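Local atomic coordinates of metalloregulator ScaR (PDB entry 3HRS), a protein that acts as a manganese-activated transcriptional repressor of the DtxR/MntR family, forming a homodimer that probably binds DNA in response to metal. Residues E5-C10 with Q28-S33; N19-K24 with A56-T61; L71-R76 with F108-D113; G150-A155 with I178-Y183. All blocks are in the same frame, centred on the assembly; numbering follows the deposited sequence.

Contact 1 (E5-C10 with Q28-S33)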
# COMPACT_ATOMS: atom_id res chain seq x y z
N GLU A 5 -12.37 -1.05 14.05
CA GLU A 5 -11.12 -1.75 14.27
C GLU A 5 -10.26 -0.97 15.26
O GLU A 5 -9.54 -1.56 16.07
CB GLU A 5 -10.40 -2.01 12.94
CG GLU A 5 -11.16 -2.95 12.01
CD GLU A 5 -10.53 -3.07 10.62
OE1 GLU A 5 -9.33 -3.45 10.52
OE2 GLU A 5 -11.24 -2.79 9.63
N ASP A 6 -10.36 0.36 15.22
CA ASP A 6 -9.57 1.21 16.11
C ASP A 6 -10.11 1.14 17.52
O ASP A 6 -9.40 1.36 18.49
CB ASP A 6 -9.59 2.66 15.66
CG ASP A 6 -8.97 2.85 14.31
OD1 ASP A 6 -9.45 3.74 13.58
OD2 ASP A 6 -8.01 2.12 13.98
N TYR A 7 -11.39 0.85 17.63
CA TYR A 7 -11.98 0.70 18.94
C TYR A 7 -11.56 -0.63 19.56
O TYR A 7 -11.15 -0.67 20.71
CB TYR A 7 -13.50 0.79 18.83
CG TYR A 7 -14.05 2.19 18.89
CD1 TYR A 7 -14.26 2.93 17.74
CD2 TYR A 7 -14.39 2.77 20.10
CE1 TYR A 7 -14.78 4.21 17.80
CE2 TYR A 7 -14.91 4.05 20.17
CZ TYR A 7 -15.10 4.77 19.02
OH TYR A 7 -15.61 6.04 19.09
N LEU A 8 -11.65 -1.70 18.78
CA LEU A 8 -11.33 -3.04 19.28
C LEU A 8 -9.90 -3.09 19.72
O LEU A 8 -9.59 -3.74 20.72
CB LEU A 8 -11.56 -4.13 18.22
CG LEU A 8 -12.81 -5.00 18.33
CD1 LEU A 8 -12.54 -6.31 17.63
CD2 LEU A 8 -13.22 -5.25 19.78
N LYS A 9 -9.01 -2.43 18.97
CA LYS A 9 -7.60 -2.40 19.38
C LYS A 9 -7.57 -1.79 20.78
O LYS A 9 -7.11 -2.41 21.73
CB LYS A 9 -6.76 -1.59 18.41
CG LYS A 9 -5.32 -2.06 18.29
CD LYS A 9 -4.39 -1.38 19.29
CE LYS A 9 -3.81 -0.08 18.72
NZ LYS A 9 -2.66 -0.27 17.77
N CYS A 10 -8.09 -0.56 20.88
CA CYS A 10 -8.17 0.14 22.15
C CYS A 10 -8.69 -0.76 23.28
O CYS A 10 -7.96 -1.14 24.19
CB CYS A 10 -9.04 1.39 22.00
SG CYS A 10 -9.57 2.15 23.55
N GLN A 28 -11.97 8.74 26.49
CA GLN A 28 -10.68 9.36 26.74
C GLN A 28 -9.62 8.87 25.75
O GLN A 28 -8.96 9.67 25.09
CB GLN A 28 -10.21 9.05 28.15
CG GLN A 28 -10.66 10.05 29.19
CD GLN A 28 -10.10 9.74 30.56
OE1 GLN A 28 -9.56 8.66 30.80
NE2 GLN A 28 -10.22 10.70 31.48
N LEU A 29 -9.46 7.55 25.67
CA LEU A 29 -8.42 6.97 24.84
C LEU A 29 -8.65 7.28 23.37
O LEU A 29 -7.70 7.48 22.62
CB LEU A 29 -8.34 5.45 25.04
CG LEU A 29 -7.49 4.87 26.18
CD1 LEU A 29 -8.01 5.29 27.54
CD2 LEU A 29 -7.43 3.34 26.06
N MET A 30 -9.91 7.31 22.97
CA MET A 30 -10.27 7.46 21.56
C MET A 30 -10.42 8.92 21.16
O MET A 30 -10.45 9.25 19.97
CB MET A 30 -11.58 6.72 21.28
CG MET A 30 -11.54 5.24 21.62
SD MET A 30 -10.37 4.38 20.57
CE MET A 30 -10.95 4.91 18.97
N GLN A 31 -10.52 9.80 22.16
CA GLN A 31 -10.79 11.22 21.94
C GLN A 31 -12.07 11.39 21.12
O GLN A 31 -12.03 11.96 20.03
CB GLN A 31 -9.62 11.91 21.25
CG GLN A 31 -9.46 13.38 21.63
CD GLN A 31 -8.64 13.58 22.89
OE1 GLN A 31 -8.08 12.63 23.44
NE2 GLN A 31 -8.56 14.82 23.36
N VAL A 32 -13.18 10.89 21.64
CA VAL A 32 -14.47 11.02 20.96
C VAL A 32 -15.63 11.45 21.86
O VAL A 32 -15.51 11.49 23.08
CB VAL A 32 -14.87 9.73 20.19
CG1 VAL A 32 -14.09 9.59 18.89
CG2 VAL A 32 -14.70 8.50 21.06
N SER A 33 -16.74 11.77 21.20
CA SER A 33 -17.98 12.18 21.85
C SER A 33 -18.66 10.97 22.49
O SER A 33 -18.87 9.96 21.83
CB SER A 33 -18.90 12.81 20.79
OG SER A 33 -20.27 12.59 21.06

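Contact 2 (N19-K24 with A56-T61)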
# COMPACT_ATOMS: atom_id res chain seq x y z
N ASN A 19 -8.77 -4.04 34.52
CA ASN A 19 -9.64 -3.23 35.34
C ASN A 19 -10.97 -3.31 34.62
O ASN A 19 -11.10 -4.06 33.65
CB ASN A 19 -9.12 -1.78 35.38
CG ASN A 19 -9.28 -1.13 36.75
OD1 ASN A 19 -8.89 -1.69 37.78
ND2 ASN A 19 -9.82 0.09 36.77
N LYS A 20 -11.95 -2.55 35.09
CA LYS A 20 -13.16 -2.36 34.30
C LYS A 20 -12.77 -1.66 33.00
O LYS A 20 -11.61 -1.62 32.61
CB LYS A 20 -14.20 -1.55 35.07
CG LYS A 20 -15.26 -2.38 35.79
CD LYS A 20 -15.67 -1.71 37.10
CE LYS A 20 -14.55 -1.83 38.16
NZ LYS A 20 -14.49 -0.70 39.14
N ILE A 21 -13.78 -1.13 32.32
CA ILE A 21 -13.60 -0.39 31.10
C ILE A 21 -14.75 0.58 31.09
O ILE A 21 -15.85 0.25 30.66
CB ILE A 21 -13.72 -1.29 29.88
CG1 ILE A 21 -12.61 -2.33 29.87
CG2 ILE A 21 -13.66 -0.48 28.60
CD1 ILE A 21 -12.39 -2.94 28.49
N THR A 22 -14.52 1.78 31.61
CA THR A 22 -15.56 2.79 31.61
C THR A 22 -15.77 3.19 30.15
O THR A 22 -14.96 2.84 29.29
CB THR A 22 -15.11 4.02 32.42
OG1 THR A 22 -14.63 5.03 31.53
CG2 THR A 22 -13.99 3.63 33.38
N ASN A 23 -16.86 3.89 29.85
CA ASN A 23 -16.97 4.52 28.54
C ASN A 23 -16.23 5.84 28.58
O ASN A 23 -15.74 6.32 27.55
CB ASN A 23 -18.43 4.72 28.13
CG ASN A 23 -19.12 3.41 27.76
OD1 ASN A 23 -18.95 2.40 28.44
ND2 ASN A 23 -19.90 3.43 26.69
N LYS A 24 -16.15 6.42 29.77
CA LYS A 24 -15.33 7.61 30.02
C LYS A 24 -13.93 7.32 29.49
O LYS A 24 -13.37 8.09 28.71
CB LYS A 24 -15.31 7.95 31.53
CG LYS A 24 -14.92 9.42 31.90
CD LYS A 24 -15.18 9.78 33.39
CE LYS A 24 -14.89 11.28 33.69
NZ LYS A 24 -15.23 11.76 35.08
N ALA A 56 -15.29 -6.84 34.17
CA ALA A 56 -14.41 -6.31 33.13
C ALA A 56 -15.03 -5.23 32.24
O ALA A 56 -14.32 -4.56 31.46
CB ALA A 56 -13.84 -7.46 32.28
N GLY A 57 -16.35 -5.07 32.33
CA GLY A 57 -17.02 -4.08 31.50
C GLY A 57 -17.39 -4.68 30.16
O GLY A 57 -18.58 -4.82 29.84
N TYR A 58 -16.37 -5.02 29.37
CA TYR A 58 -16.60 -5.83 28.18
C TYR A 58 -15.58 -6.95 28.11
O TYR A 58 -14.45 -6.80 28.57
CB TYR A 58 -16.50 -5.00 26.92
CG TYR A 58 -17.35 -3.77 26.90
CD1 TYR A 58 -16.84 -2.56 27.30
CD2 TYR A 58 -18.66 -3.81 26.46
CE1 TYR A 58 -17.61 -1.41 27.28
CE2 TYR A 58 -19.43 -2.67 26.43
CZ TYR A 58 -18.90 -1.47 26.84
OH TYR A 58 -19.67 -0.33 26.81
N LEU A 59 -16.00 -8.09 27.56
CA LEU A 59 -15.10 -9.19 27.25
C LEU A 59 -15.16 -9.39 25.76
O LEU A 59 -16.22 -9.22 25.16
CB LEU A 59 -15.54 -10.49 27.92
CG LEU A 59 -15.15 -10.90 29.35
CD1 LEU A 59 -15.04 -9.70 30.25
CD2 LEU A 59 -16.17 -11.92 29.92
N LEU A 60 -14.06 -9.77 25.15
CA LEU A 60 -14.08 -10.04 23.72
C LEU A 60 -14.47 -11.48 23.43
O LEU A 60 -14.12 -12.42 24.17
CB LEU A 60 -12.75 -9.70 23.06
CG LEU A 60 -12.61 -8.21 22.77
CD1 LEU A 60 -12.49 -7.48 24.09
CD2 LEU A 60 -11.42 -7.92 21.90
N THR A 61 -15.20 -11.63 22.33
CA THR A 61 -15.64 -12.93 21.89
C THR A 61 -14.54 -13.52 21.04
O THR A 61 -13.62 -12.80 20.66
CB THR A 61 -16.91 -12.79 21.03
OG1 THR A 61 -16.55 -12.19 19.78
CG2 THR A 61 -17.91 -11.89 21.74

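Contact 3 (L71-R76 with F108-D113). With SO4 (sulfate ion), chain C.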
# COMPACT_ATOMS: atom_id res chain seq x y z
N LEU A 71 -5.85 -7.19 12.81
CA LEU A 71 -5.38 -5.82 12.97
C LEU A 71 -3.88 -5.79 13.28
O LEU A 71 -3.12 -4.97 12.74
CB LEU A 71 -6.11 -5.17 14.13
CG LEU A 71 -7.45 -4.63 13.71
CD1 LEU A 71 -8.10 -3.96 14.90
CD2 LEU A 71 -7.26 -3.65 12.53
N TYR A 72 -3.47 -6.67 14.17
CA TYR A 72 -2.11 -6.67 14.60
C TYR A 72 -1.22 -7.26 13.50
O TYR A 72 -0.11 -6.73 13.26
CB TYR A 72 -1.99 -7.39 15.94
CG TYR A 72 -2.18 -6.48 17.13
CD1 TYR A 72 -1.13 -5.73 17.63
CD2 TYR A 72 -3.39 -6.39 17.78
CE1 TYR A 72 -1.28 -4.91 18.73
CE2 TYR A 72 -3.55 -5.56 18.88
CZ TYR A 72 -2.50 -4.83 19.35
OH TYR A 72 -2.66 -4.00 20.45
N ARG A 73 -1.71 -8.30 12.81
CA ARG A 73 -0.99 -8.81 11.63
C ARG A 73 -0.73 -7.70 10.63
O ARG A 73 0.43 -7.44 10.27
CB ARG A 73 -1.72 -9.95 10.93
CG ARG A 73 -1.18 -11.30 11.27
CD ARG A 73 -2.02 -12.41 10.64
NE ARG A 73 -1.72 -12.65 9.23
CZ ARG A 73 -0.63 -13.28 8.79
NH1 ARG A 73 0.30 -13.72 9.63
NH2 ARG A 73 -0.47 -13.46 7.49
N LYS A 74 -1.81 -7.05 10.22
CA LYS A 74 -1.75 -6.01 9.19
C LYS A 74 -0.73 -4.96 9.59
O LYS A 74 0.25 -4.70 8.86
CB LYS A 74 -3.12 -5.39 8.99
CG LYS A 74 -3.33 -4.75 7.64
CD LYS A 74 -4.41 -3.68 7.68
CE LYS A 74 -5.80 -4.23 7.33
NZ LYS A 74 -6.64 -4.53 8.51
N HIS A 75 -0.94 -4.41 10.78
CA HIS A 75 -0.11 -3.35 11.34
C HIS A 75 1.37 -3.72 11.55
O HIS A 75 2.26 -2.94 11.20
CB HIS A 75 -0.68 -2.96 12.66
CG HIS A 75 0.17 -2.00 13.41
ND1 HIS A 75 0.24 -0.66 13.08
CD2 HIS A 75 0.97 -2.17 14.49
CE1 HIS A 75 1.04 -0.05 13.93
NE2 HIS A 75 1.50 -0.94 14.79
N ARG A 76 1.63 -4.89 12.12
CA ARG A 76 3.01 -5.32 12.29
C ARG A 76 3.68 -5.80 10.99
O ARG A 76 4.87 -5.59 10.80
CB ARG A 76 3.17 -6.34 13.43
CG ARG A 76 2.94 -5.69 14.78
CD ARG A 76 2.54 -6.65 15.91
NE ARG A 76 2.26 -5.87 17.12
CZ ARG A 76 2.04 -6.38 18.33
NH1 ARG A 76 2.07 -7.70 18.53
NH2 ARG A 76 1.80 -5.57 19.35
N PHE A 108 -3.42 -8.49 0.31
CA PHE A 108 -2.13 -7.82 0.28
C PHE A 108 -1.35 -8.30 1.50
O PHE A 108 -0.21 -8.72 1.40
CB PHE A 108 -2.32 -6.29 0.34
CG PHE A 108 -1.04 -5.51 0.26
CD1 PHE A 108 -0.53 -5.09 -0.98
CD2 PHE A 108 -0.32 -5.21 1.42
CE1 PHE A 108 0.67 -4.37 -1.06
CE2 PHE A 108 0.89 -4.49 1.35
CZ PHE A 108 1.38 -4.07 0.11
N VAL A 109 -2.00 -8.28 2.65
CA VAL A 109 -1.31 -8.62 3.87
C VAL A 109 -0.84 -10.07 3.82
O VAL A 109 0.27 -10.37 4.24
CB VAL A 109 -2.17 -8.32 5.10
CG1 VAL A 109 -1.47 -8.72 6.37
CG2 VAL A 109 -2.46 -6.83 5.14
N GLU A 110 -1.63 -10.95 3.26
CA GLU A 110 -1.19 -12.34 3.17
C GLU A 110 0.01 -12.49 2.25
O GLU A 110 0.97 -13.15 2.60
CB GLU A 110 -2.33 -13.28 2.77
CG GLU A 110 -2.75 -14.23 3.88
CD GLU A 110 -3.03 -13.51 5.20
OE1 GLU A 110 -3.66 -12.43 5.20
OE2 GLU A 110 -2.64 -14.05 6.25
N ARG A 111 -0.04 -11.87 1.08
CA ARG A 111 1.11 -11.97 0.17
C ARG A 111 2.37 -11.35 0.83
O ARG A 111 3.45 -11.96 0.82
CB ARG A 111 0.80 -11.31 -1.17
CG ARG A 111 -0.49 -11.81 -1.83
CD ARG A 111 -0.51 -13.31 -1.92
NE ARG A 111 0.69 -13.81 -2.55
CZ ARG A 111 0.88 -15.08 -2.92
NH1 ARG A 111 -0.07 -15.99 -2.72
NH2 ARG A 111 2.03 -15.43 -3.49
N LEU A 112 2.20 -10.16 1.39
CA LEU A 112 3.22 -9.45 2.14
C LEU A 112 3.91 -10.38 3.10
O LEU A 112 5.12 -10.38 3.20
CB LEU A 112 2.59 -8.32 2.94
CG LEU A 112 3.35 -6.99 2.97
CD1 LEU A 112 3.37 -6.49 4.39
CD2 LEU A 112 4.78 -7.09 2.38
N ASP A 113 3.12 -11.15 3.84
CA ASP A 113 3.65 -12.04 4.86
C ASP A 113 4.64 -12.99 4.23
O ASP A 113 5.73 -13.19 4.73
CB ASP A 113 2.51 -12.85 5.50
CG ASP A 113 2.92 -13.57 6.77
OD1 ASP A 113 3.89 -13.15 7.44
OD2 ASP A 113 2.25 -14.56 7.11
S SO4 C . 1.86 -2.19 20.77
O1 SO4 C . 3.07 -2.83 21.30
O2 SO4 C . 0.71 -2.81 21.41
O3 SO4 C . 1.85 -0.75 21.07
O4 SO4 C . 1.79 -2.39 19.32

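Contact 4 (G150-A155 with I178-Y183)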
# COMPACT_ATOMS: atom_id res chain seq x y z
N GLY A 150 19.17 -6.21 38.31
CA GLY A 150 20.24 -6.69 37.46
C GLY A 150 20.01 -6.56 35.95
O GLY A 150 19.24 -5.72 35.48
N ASP A 151 20.69 -7.42 35.19
CA ASP A 151 20.70 -7.32 33.74
C ASP A 151 19.38 -7.78 33.12
O ASP A 151 18.73 -8.70 33.63
CB ASP A 151 21.88 -8.11 33.17
CG ASP A 151 23.21 -7.41 33.43
OD1 ASP A 151 23.64 -6.59 32.59
OD2 ASP A 151 23.83 -7.69 34.49
N TYR A 152 18.99 -7.12 32.03
CA TYR A 152 17.73 -7.38 31.34
C TYR A 152 17.86 -7.08 29.83
O TYR A 152 18.60 -6.18 29.43
CB TYR A 152 16.61 -6.51 31.91
CG TYR A 152 15.87 -7.10 33.10
CD1 TYR A 152 16.34 -6.94 34.40
CD2 TYR A 152 14.68 -7.80 32.92
CE1 TYR A 152 15.65 -7.47 35.49
CE2 TYR A 152 13.99 -8.33 33.99
CZ TYR A 152 14.47 -8.16 35.28
OH TYR A 152 13.77 -8.69 36.34
N ILE A 153 17.15 -7.83 28.99
CA ILE A 153 17.02 -7.44 27.59
C ILE A 153 15.79 -6.56 27.41
O ILE A 153 14.72 -6.86 27.94
CB ILE A 153 16.83 -8.63 26.64
CG1 ILE A 153 17.56 -9.87 27.13
CG2 ILE A 153 17.30 -8.27 25.25
CD1 ILE A 153 17.35 -11.07 26.19
N LEU A 154 15.95 -5.49 26.65
CA LEU A 154 14.80 -4.65 26.30
C LEU A 154 14.09 -5.30 25.13
O LEU A 154 14.40 -5.02 23.97
CB LEU A 154 15.26 -3.26 25.91
CG LEU A 154 14.10 -2.30 25.80
CD1 LEU A 154 13.06 -2.74 26.79
CD2 LEU A 154 14.58 -0.89 26.09
N ALA A 155 13.11 -6.15 25.42
CA ALA A 155 12.56 -7.04 24.40
C ALA A 155 11.45 -6.44 23.54
O ALA A 155 11.41 -6.69 22.34
CB ALA A 155 12.12 -8.34 25.00
N ILE A 178 20.10 -3.90 29.52
CA ILE A 178 19.54 -2.95 30.46
C ILE A 178 19.80 -3.42 31.88
O ILE A 178 19.50 -4.56 32.21
CB ILE A 178 18.02 -2.80 30.19
CG1 ILE A 178 17.77 -1.74 29.11
CG2 ILE A 178 17.26 -2.44 31.45
CD1 ILE A 178 18.60 -0.49 29.30
N ARG A 179 20.39 -2.55 32.70
CA ARG A 179 20.54 -2.84 34.11
C ARG A 179 19.43 -2.16 34.90
O ARG A 179 19.39 -0.93 34.99
CB ARG A 179 21.89 -2.36 34.64
CG ARG A 179 23.13 -3.12 34.16
CD ARG A 179 24.36 -2.55 34.88
NE ARG A 179 25.63 -3.11 34.42
CZ ARG A 179 26.82 -2.54 34.64
NH1 ARG A 179 26.89 -1.39 35.29
NH2 ARG A 179 27.93 -3.12 34.19
N PHE A 180 18.54 -2.96 35.47
CA PHE A 180 17.50 -2.47 36.36
C PHE A 180 18.08 -2.28 37.76
O PHE A 180 18.65 -3.21 38.32
CB PHE A 180 16.36 -3.49 36.44
CG PHE A 180 15.16 -3.02 37.22
CD1 PHE A 180 14.81 -1.68 37.23
CD2 PHE A 180 14.36 -3.92 37.89
CE1 PHE A 180 13.69 -1.24 37.93
CE2 PHE A 180 13.24 -3.49 38.59
CZ PHE A 180 12.91 -2.16 38.61
N LEU A 181 17.94 -1.08 38.32
CA LEU A 181 18.43 -0.82 39.67
C LEU A 181 17.29 -0.80 40.68
O LEU A 181 17.48 -0.38 41.82
CB LEU A 181 19.20 0.50 39.73
CG LEU A 181 20.31 0.62 38.68
CD1 LEU A 181 20.83 2.05 38.61
CD2 LEU A 181 21.42 -0.36 38.99
N GLY A 182 16.11 -1.23 40.26
CA GLY A 182 14.96 -1.33 41.14
C GLY A 182 14.09 -0.09 41.17
O GLY A 182 14.49 1.00 40.74
N TYR A 183 12.88 -0.26 41.66
CA TYR A 183 12.00 0.86 41.95
C TYR A 183 12.45 1.51 43.26
O TYR A 183 12.57 0.82 44.27
CB TYR A 183 10.57 0.36 42.08
CG TYR A 183 9.52 1.44 42.21
CD1 TYR A 183 8.80 1.85 41.10
CD2 TYR A 183 9.23 2.02 43.43
CE1 TYR A 183 7.83 2.83 41.21
CE2 TYR A 183 8.26 3.00 43.55
CZ TYR A 183 7.56 3.40 42.43
OH TYR A 183 6.59 4.38 42.53

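Contact 1 (E5-C10 with Q28-S33)
Met30 lays its CE methyl over the face of the Tyr7 ring. This joins helix 4-13 to the end of helix 23-30, the first helix of the helix-turn-helix in this winged-helix DNA-binding domain. CE sits 3.9 Å from the centroid of the Tyr7 ring, a CH-pi contact 4° off the ring normal. Met30 SD lies 4.6 Å from the same centroid, so the pair is also a Met-aromatic contact. Bends at chi2 (-65°) and chi3 (-53°) fold the methionine chain back over the ring. The sulfur also touches helix 4-13 one turn further along. Met30 SD rests 3.6 Å from Cys10 CB. Cys10 SG in turn packs on a branch of Leu29, whose CD2 is 3.5 Å away. Most of the contact is side-chain packing; the backbone carbonyl Asp6 O also lies near Met30 SD.

Further out, the helix stops in a Schellman motif. Gln31 takes positive phi there, and Val32 N bonds back to Ala27 O. The turn swings Val32 round to the hydroxyl end of Tyr7. Met40, Met41 and Leu44 of helix 34-46 also touch this tyrosine, which thus links three helices. Leu8, on the same helix as Tyr7, packs on Leu67 and Val68 of helix 62-84. At the far end of the tyrosine, Val32 CG2 meets Tyr7 OH at 3.3 Å.

Contact 2 (N19-K24 with A56-T61)
In the winged-helix domain, the wing strand 57-60 meets the loop that leads into helix 23-30 where Ile21 and Asn23 reach Tyr58. Strand 57-60 is the second strand of the wing hairpin and pairs with strand 50-53. Segment 19-24 runs close beside the start of it, and the CA atoms of Lys20 and Ala56 are 4.3 Å apart. Even so, no backbone bond joins the two segments. The backbones pack at Lys20 with Ala56 and at Ile21 with Gly57, and side chains do the rest.

Ile21 is the buried residue of the contact, and its two branches do different work. CG1 faces the backbone and lies 3.2 Å from Ala56 O. CG2, anti to the backbone N of Ile21, comes up to the edge of the Tyr58 ring, 4.0 Å from its CD1. Gly57, where the strand begins, takes a positive phi of 87°. At its backbone angles a CB would run into the carbonyl O of Ala56, and a glycine avoids this.

Tyr58 reaches past Ile21 to Asn23, which it crosses at about a right angle. Ile26 of helix 23-30 and Met41 of helix 34-46 also touch its side chain. The ring therefore ties the wing to both helices of the helix-turn-helix. Thr22 fixes the start of helix 23-30 as its N-cap, with OG1 bonded to Glu25 N. One residue on, the amide of Asn23 is turned 43° from the tyrosine ring. Tyr58 OH gives Asn23 OD1 a weak hydrogen bond of 3.3 Å.

Contact 3 (L71-R76 with F108-D113)
A bend at chi3 (80°) turns the guanidinium of Arg73 toward helix 106-115, where Glu110 and Asp113 receive it. Asp113 carries its carboxylate anti to its own backbone N (chi1 -168°). Arg73 grips Asp113 OD2 end-on with two nitrogens, NH2 at 3.0 Å and NH1 at 3.3 Å. Both come from the same face of the carboxylate, well above its plane, while OD2 stays near the guanidinium plane. Arg73 NH2 also forms a salt bridge with Glu110 OE2 at 2.6 Å, though as a hydrogen bond it is weak. Arg73 NH1 has a further acceptor in Pro129 O. These partners would help hold the guanidinium's rotation. Beside the network, Val109 CG2 packs on Lys74 CG at 3.4 Å.

On another side of helix 62-84, Arg76 NH2 donates a nearly straight bond to sulfate O4 at 3.2 Å. Tyr72 CD1 lies over the face of this guanidinium. His158 ND1 and Asp159 N also bond the anion. The sulfate probably comes from the crystallisation liquor, but its setting is reminiscent of the DtxR anion site. The salt-bridge network joins helices 62-84 and 106-115, whose segments here cross at 58°, within the metal-binding and dimerisation domain of this family.

Contact 4 (G150-A155 with I178-Y183)
Tyr152 and Ile178 face each other as a hydrogen-bonded pair of antiparallel strands in the FeoA domain, an SH3-like fold. Strands 150-157 and 177-184 are neighbours in its antiparallel sheet. The tight part is the backbone ladder and the sheet face that carries Tyr152, Ile178 and Phe180. Gly150 and Phe180 form the other hydrogen-bonded pair. Gly150 N donates to Phe180 O at 3.0 Å, nearly straight at 170°. Phe180 N returns a bond to Gly150 O. At the second pair, Ile178 N reaches Tyr152 O at 2.7 Å, lying in the carbonyl plane. The reverse bond, Tyr152 N to Ile178 O, is weak.

On the packed face, Tyr152 and Phe180 lie side by side and point the same way. Tyr152 CD1 is 4.0 Å from Phe180 CB. Ile178 sets CG2 against Tyr152 CB at 4.1 Å, and its CG1 reaches Leu154 CB. Neighbouring strands extend this layer. Leu192 and Val194 touch Ile178, and Val211 touches both Tyr152 and Leu154. The tyrosine hydroxyl is engaged by Glu148 O.

The opposite face is looser and exposed. Asp151 and Arg179 form the non-hydrogen-bonded pair there. Their side chains run alongside each other, with carboxylate and guanidinium planes at 90°. Asp151 OD1 is 4.4 Å from Arg179 NE, beyond a salt bridge, though some attraction is likely. The Arg179 side chain also touches Glu193 on the next strand. The nearer neighbour of the Asp151 carboxylate is aliphatic: Arg179 CG lies 3.8 Å from Asp151 OD1.

Contacts 1 and 2 lie in the DNA-binding domain, with centres 12 Å apart. They share helix 23-30 and touch where Leu8 CD2 meets Leu60 CD2 at 3.8 Å. Contact 1 also touches contact 3 through helix 62-84. Lys9 CD packs on Tyr72 OH there, and Glu5 OE1 makes a long, weak ion pair with Lys74 NZ. Contact 3 reaches metal ligands directly: His75 NE2 bonds Asp159 OD2 and Arg76 touches Cys122. Contact 4 belongs to the separate FeoA domain. Its centre is 32 Å from each of the others, yet the side chain of Leu154 is about 9 Å from that of His124, a zinc ligand in another structure of this protein. No metal is bound here.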